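Local coordinates for serine protease pet (Escherichia coli, PDB 4OM9), which is a secreted autotransporter enterotoxin of enteroaggregative bacteria, a serine protease that probably cleaves alpha-fodrin in host cells, at residues Ile614-Gly626 against Phe636-Glu648. Numbering follows the deposited sequence.
Sequences IGDKTAYIDLYSG and FRQDIKSGDSIGE
Strands Thr618-Asp622 and Ile640-Asp644 pair antiparallel, their axes 4.7 Å apart at closest and their N-to-C directions 154° apart, with Ala619-Gly643 and Ile621-Lys641 as the hydrogen-bonded pairs. Ile621 N donates to Lys641 O and Lys641 N to Ile621 O, both at 2.8 Å, whereas the Gly643 N to Ala619 O return bond is weak. Backbone bonds continue past the strand ends, from Ser645 N to Lys617 O and from Leu623 N to Asp639 O.

On the face bearing Tyr620, the ring carbon CD2 lies 3.5 Å from Ser642 CB, while Ile640 CG2 comes up at the ring edge near its plane. On the other face Ala619 CB meets Ser645 CB; Trp576 packs against Ala619, Ile621 and Ser645.

Beyond the strands, the Arg637 guanidinium lies over one face of the Tyr624 ring, the two planes only 9° apart and Arg637 NE 3.4 Å from Tyr624 CD1. The bent Arg637 chain also makes a CH-pi contact, its CD 4.1 Å from the centroid of the Tyr624 ring, and Arg637 NH1 bonds to Lys627 O. With its CG anti to the backbone N (chi1 174°), Asp622 directs its carboxylate to the turn: OD1 accepts from Tyr624 N at 2.9 Å, closing an Asx turn, and weakly from Asp639 N. Its OD2 is held chiefly by His474 and Asn628, the amide of Gln638 adding a weak bond.

At the opposite end, water 1 bridges Asp616 O and Ser645 O. Leaving the beta-helix after strand 611-614 and returning to it at strand 649-652, this antiparallel strand pair, joined through residues 623-639, is an insertion between coils of the parallel beta-helix, the fold of autotransporter passenger domains.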
loop_
_atom_site.group_PDB
_atom_site.type_symbol
_atom_site.label_atom_id
_atom_site.label_comp_id
_atom_site.label_asym_id
_atom_site.label_seq_id
_atom_site.Cartn_x
_atom_site.Cartn_y
_atom_site.Cartn_z
ATOM N N ILE A 614 13.095 -4.419 -9.590
ATOM C CA ILE A 614 11.639 -4.479 -9.615
ATOM C C ILE A 614 11.162 -5.873 -9.280
ATOM O O ILE A 614 11.531 -6.840 -9.960
ATOM C CB ILE A 614 11.104 -4.084 -10.972
ATOM C CG1 ILE A 614 11.798 -2.793 -11.423
ATOM C CG2 ILE A 614 9.609 -3.946 -10.916
ATOM C CD1 ILE A 614 11.021 -1.977 -12.433
ATOM N N GLY A 615 10.344 -5.980 -8.239
ATOM C CA GLY A 615 9.921 -7.267 -7.719
ATOM C C GLY A 615 11.020 -7.912 -6.896
ATOM O O GLY A 615 11.257 -9.111 -6.995
ATOM N N ASP A 616 11.709 -7.101 -6.105
ATOM C CA ASP A 616 12.742 -7.563 -5.180
ATOM C C ASP A 616 12.138 -8.441 -4.089
ATOM O O ASP A 616 11.046 -8.155 -3.589
ATOM C CB ASP A 616 13.469 -6.358 -4.541
ATOM C CG ASP A 616 14.699 -6.769 -3.739
ATOM O OD1 ASP A 616 14.816 -7.949 -3.363
ATOM O OD2 ASP A 616 15.570 -5.918 -3.493
ATOM N N LYS A 617 12.884 -9.467 -3.690
ATOM C CA LYS A 617 12.382 -10.488 -2.777
ATOM C C LYS A 617 12.506 -10.087 -1.325
ATOM O O LYS A 617 11.897 -10.705 -0.451
ATOM C CB LYS A 617 13.134 -11.797 -2.986
ATOM C CG LYS A 617 14.422 -11.880 -2.185
ATOM C CD LYS A 617 15.552 -12.524 -2.975
ATOM C CE LYS A 617 15.121 -13.827 -3.629
ATOM N NZ LYS A 617 16.108 -14.247 -4.667
ATOM N N THR A 618 13.311 -9.064 -1.063
ATOM C CA THR A 618 13.572 -8.666 0.305
ATOM C C THR A 618 12.561 -7.629 0.762
ATOM O O THR A 618 12.416 -6.562 0.163
ATOM C CB THR A 618 14.985 -8.117 0.465
ATOM O OG1 THR A 618 15.915 -9.037 -0.117
ATOM C CG2 THR A 618 15.319 -7.922 1.940
ATOM N N ALA A 619 11.841 -7.966 1.820
ATOM C CA ALA A 619 10.875 -7.043 2.394
ATOM C C ALA A 619 11.246 -6.753 3.841
ATOM O O ALA A 619 11.955 -7.532 4.481
ATOM C CB ALA A 619 9.465 -7.598 2.283
ATOM N N TYR A 620 10.789 -5.608 4.336
ATOM C CA TYR A 620 11.147 -5.159 5.677
ATOM C C TYR A 620 9.927 -5.035 6.576
ATOM O O TYR A 620 8.863 -4.599 6.149
ATOM C CB TYR A 620 11.890 -3.819 5.609
ATOM C CG TYR A 620 13.146 -3.896 4.751
ATOM C CD1 TYR A 620 13.055 -3.906 3.363
ATOM C CD2 TYR A 620 14.413 -3.972 5.329
ATOM C CE1 TYR A 620 14.181 -3.991 2.576
ATOM C CE2 TYR A 620 15.547 -4.054 4.543
ATOM C CZ TYR A 620 15.419 -4.056 3.168
ATOM O OH TYR A 620 16.512 -4.141 2.358
ATOM N N ILE A 621 10.079 -5.433 7.827
ATOM C CA ILE A 621 9.022 -5.191 8.802
ATOM C C ILE A 621 9.611 -4.545 10.041
ATOM O O ILE A 621 10.827 -4.637 10.293
ATOM C CB ILE A 621 8.271 -6.481 9.197
ATOM C CG1 ILE A 621 9.197 -7.452 9.923
ATOM C CG2 ILE A 621 7.662 -7.133 7.978
ATOM C CD1 ILE A 621 8.482 -8.706 10.469
ATOM N N ASP A 622 8.724 -3.905 10.805
ATOM C CA ASP A 622 9.063 -3.132 11.987
ATOM C C ASP A 622 8.429 -3.838 13.174
ATOM O O ASP A 622 7.210 -3.924 13.266
ATOM C CB ASP A 622 8.557 -1.684 11.812
ATOM C CG ASP A 622 8.719 -0.797 13.072
ATOM O OD1 ASP A 622 9.408 -1.187 14.041
ATOM O OD2 ASP A 622 8.157 0.321 13.057
ATOM N N LEU A 623 9.249 -4.363 14.073
ATOM C CA LEU A 623 8.737 -5.022 15.258
ATOM C C LEU A 623 7.942 -4.093 16.209
ATOM O O LEU A 623 7.275 -4.573 17.132
ATOM C CB LEU A 623 9.878 -5.678 16.016
ATOM C CG LEU A 623 10.513 -6.849 15.257
ATOM C CD1 LEU A 623 11.635 -7.487 16.068
ATOM C CD2 LEU A 623 9.449 -7.891 14.876
ATOM N N TYR A 624 7.999 -2.781 15.985
ATOM C CA TYR A 624 7.220 -1.860 16.797
ATOM C C TYR A 624 6.325 -1.004 15.939
ATOM O O TYR A 624 5.848 0.059 16.375
ATOM C CB TYR A 624 8.113 -0.966 17.639
ATOM C CG TYR A 624 8.960 -1.701 18.635
ATOM C CD1 TYR A 624 8.387 -2.295 19.756
ATOM C CD2 TYR A 624 10.341 -1.786 18.475
ATOM C CE1 TYR A 624 9.162 -2.964 20.689
ATOM C CE2 TYR A 624 11.125 -2.464 19.396
ATOM C CZ TYR A 624 10.528 -3.048 20.504
ATOM O OH TYR A 624 11.299 -3.712 21.431
ATOM N N SER A 625 6.096 -1.468 14.722
ATOM C CA SER A 625 5.087 -0.884 13.857
ATOM C C SER A 625 3.752 -0.695 14.609
ATOM O O SER A 625 3.266 -1.613 15.282
ATOM C CB SER A 625 4.897 -1.786 12.630
ATOM O OG SER A 625 3.815 -1.348 11.844
ATOM N N GLY A 626 3.169 0.492 14.510
ATOM C CA GLY A 626 1.909 0.754 15.164
ATOM C C GLY A 626 2.072 1.081 16.631
ATOM O O GLY A 626 1.144 1.582 17.251
ATOM N N PHE A 636 10.888 7.847 20.170
ATOM C CA PHE A 636 10.531 6.974 19.064
ATOM C C PHE A 636 11.417 5.751 19.062
ATOM O O PHE A 636 12.629 5.858 19.257
ATOM C CB PHE A 636 10.659 7.738 17.757
ATOM C CG PHE A 636 10.483 6.906 16.531
ATOM C CD1 PHE A 636 9.222 6.702 15.987
ATOM C CD2 PHE A 636 11.588 6.362 15.895
ATOM C CE1 PHE A 636 9.079 5.961 14.830
ATOM C CE2 PHE A 636 11.446 5.612 14.740
ATOM C CZ PHE A 636 10.198 5.413 14.204
ATOM N N ARG A 637 10.796 4.597 18.845
ATOM C CA ARG A 637 11.486 3.315 18.803
ATOM C C ARG A 637 11.226 2.659 17.444
ATOM O O ARG A 637 10.150 2.833 16.854
ATOM C CB ARG A 637 11.013 2.415 19.961
ATOM C CG ARG A 637 9.870 1.452 19.588
ATOM C CD ARG A 637 8.636 1.463 20.494
ATOM N NE ARG A 637 8.742 0.543 21.625
ATOM C CZ ARG A 637 7.708 0.049 22.308
ATOM N NH1 ARG A 637 6.459 0.344 21.970
ATOM N NH2 ARG A 637 7.927 -0.765 23.328
ATOM N N GLN A 638 12.215 1.938 16.922
ATOM C CA GLN A 638 12.015 1.148 15.707
ATOM C C GLN A 638 13.015 0.004 15.669
ATOM O O GLN A 638 14.169 0.174 16.035
ATOM C CB GLN A 638 12.132 2.012 14.438
ATOM C CG GLN A 638 11.824 1.239 13.131
ATOM C CD GLN A 638 11.604 2.152 11.910
ATOM O OE1 GLN A 638 12.560 2.615 11.264
ATOM N NE2 GLN A 638 10.340 2.386 11.576
ATOM N N ASP A 639 12.545 -1.171 15.263
ATOM C CA ASP A 639 13.383 -2.358 15.159
ATOM C C ASP A 639 13.000 -3.110 13.901
ATOM O O ASP A 639 11.885 -3.611 13.769
ATOM C CB ASP A 639 13.237 -3.264 16.384
ATOM C CG ASP A 639 14.301 -4.347 16.438
ATOM O OD1 ASP A 639 15.089 -4.464 15.481
ATOM O OD2 ASP A 639 14.361 -5.082 17.438
ATOM N N ILE A 640 13.945 -3.191 12.979
ATOM C CA ILE A 640 13.658 -3.656 11.641
ATOM C C ILE A 640 14.173 -5.064 11.390
ATOM O O ILE A 640 15.313 -5.388 11.713
ATOM C CB ILE A 640 14.258 -2.695 10.604
ATOM C CG1 ILE A 640 13.512 -1.367 10.650
ATOM C CG2 ILE A 640 14.165 -3.278 9.210
ATOM C CD1 ILE A 640 14.208 -0.294 9.900
ATOM N N LYS A 641 13.313 -5.902 10.824
ATOM C CA LYS A 641 13.758 -7.192 10.304
ATOM C C LYS A 641 13.481 -7.279 8.813
ATOM O O LYS A 641 12.542 -6.671 8.294
ATOM C CB LYS A 641 13.084 -8.354 11.040
ATOM C CG LYS A 641 13.535 -8.476 12.483
ATOM C CD LYS A 641 15.052 -8.647 12.558
ATOM C CE LYS A 641 15.626 -8.065 13.848
ATOM N NZ LYS A 641 15.103 -8.732 15.070
ATOM N N SER A 642 14.314 -8.038 8.121
ATOM C CA SER A 642 14.105 -8.259 6.712
ATOM C C SER A 642 14.362 -9.714 6.373
ATOM O O SER A 642 15.012 -10.434 7.124
ATOM C CB SER A 642 15.005 -7.339 5.889
ATOM O OG SER A 642 16.362 -7.490 6.262
ATOM N N GLY A 643 13.836 -10.139 5.234
ATOM C CA GLY A 643 14.029 -11.484 4.748
ATOM C C GLY A 643 13.223 -11.663 3.481
ATOM O O GLY A 643 12.518 -10.756 3.046
ATOM N N ASP A 644 13.336 -12.833 2.880
ATOM C CA ASP A 644 12.548 -13.149 1.713
ATOM C C ASP A 644 11.059 -13.088 2.028
ATOM O O ASP A 644 10.591 -13.643 3.033
ATOM C CB ASP A 644 12.918 -14.535 1.190
ATOM C CG ASP A 644 14.353 -14.609 0.696
ATOM O OD1 ASP A 644 14.874 -13.584 0.214
ATOM O OD2 ASP A 644 14.964 -15.693 0.791
ATOM N N SER A 645 10.314 -12.402 1.175
ATOM C CA SER A 645 8.863 -12.434 1.261
ATOM C C SER A 645 8.326 -12.035 -0.082
ATOM O O SER A 645 8.279 -10.851 -0.417
ATOM C CB SER A 645 8.322 -11.502 2.354
ATOM O OG SER A 645 6.921 -11.677 2.506
ATOM N N ILE A 646 7.910 -13.034 -0.843
ATOM C CA ILE A 646 7.586 -12.846 -2.243
ATOM C C ILE A 646 6.099 -12.572 -2.383
ATOM O O ILE A 646 5.280 -13.246 -1.771
ATOM C CB ILE A 646 8.016 -14.086 -3.072
ATOM C CG1 ILE A 646 9.523 -14.306 -2.914
ATOM C CG2 ILE A 646 7.630 -13.939 -4.543
ATOM C CD1 ILE A 646 9.923 -15.750 -2.670
ATOM N N GLY A 647 5.769 -11.548 -3.164
ATOM C CA GLY A 647 4.395 -11.172 -3.428
ATOM C C GLY A 647 4.346 -10.313 -4.674
ATOM O O GLY A 647 5.379 -9.867 -5.170
ATOM N N GLU A 648 3.147 -10.079 -5.181
ATOM C CA GLU A 648 2.959 -9.292 -6.389
ATOM C C GLU A 648 3.485 -7.866 -6.247
ATOM O O GLU A 648 3.320 -7.241 -5.200
ATOM C CB GLU A 648 1.481 -9.274 -6.745
ATOM C CG GLU A 648 1.069 -8.231 -7.733
ATOM C CD GLU A 648 -0.375 -8.399 -8.150
ATOM O OE1 GLU A 648 -0.729 -9.487 -8.666
ATOM O OE2 GLU A 648 -1.157 -7.451 -7.953
HETATM O O HOH W 1 9.348 -8.369 -1.369
#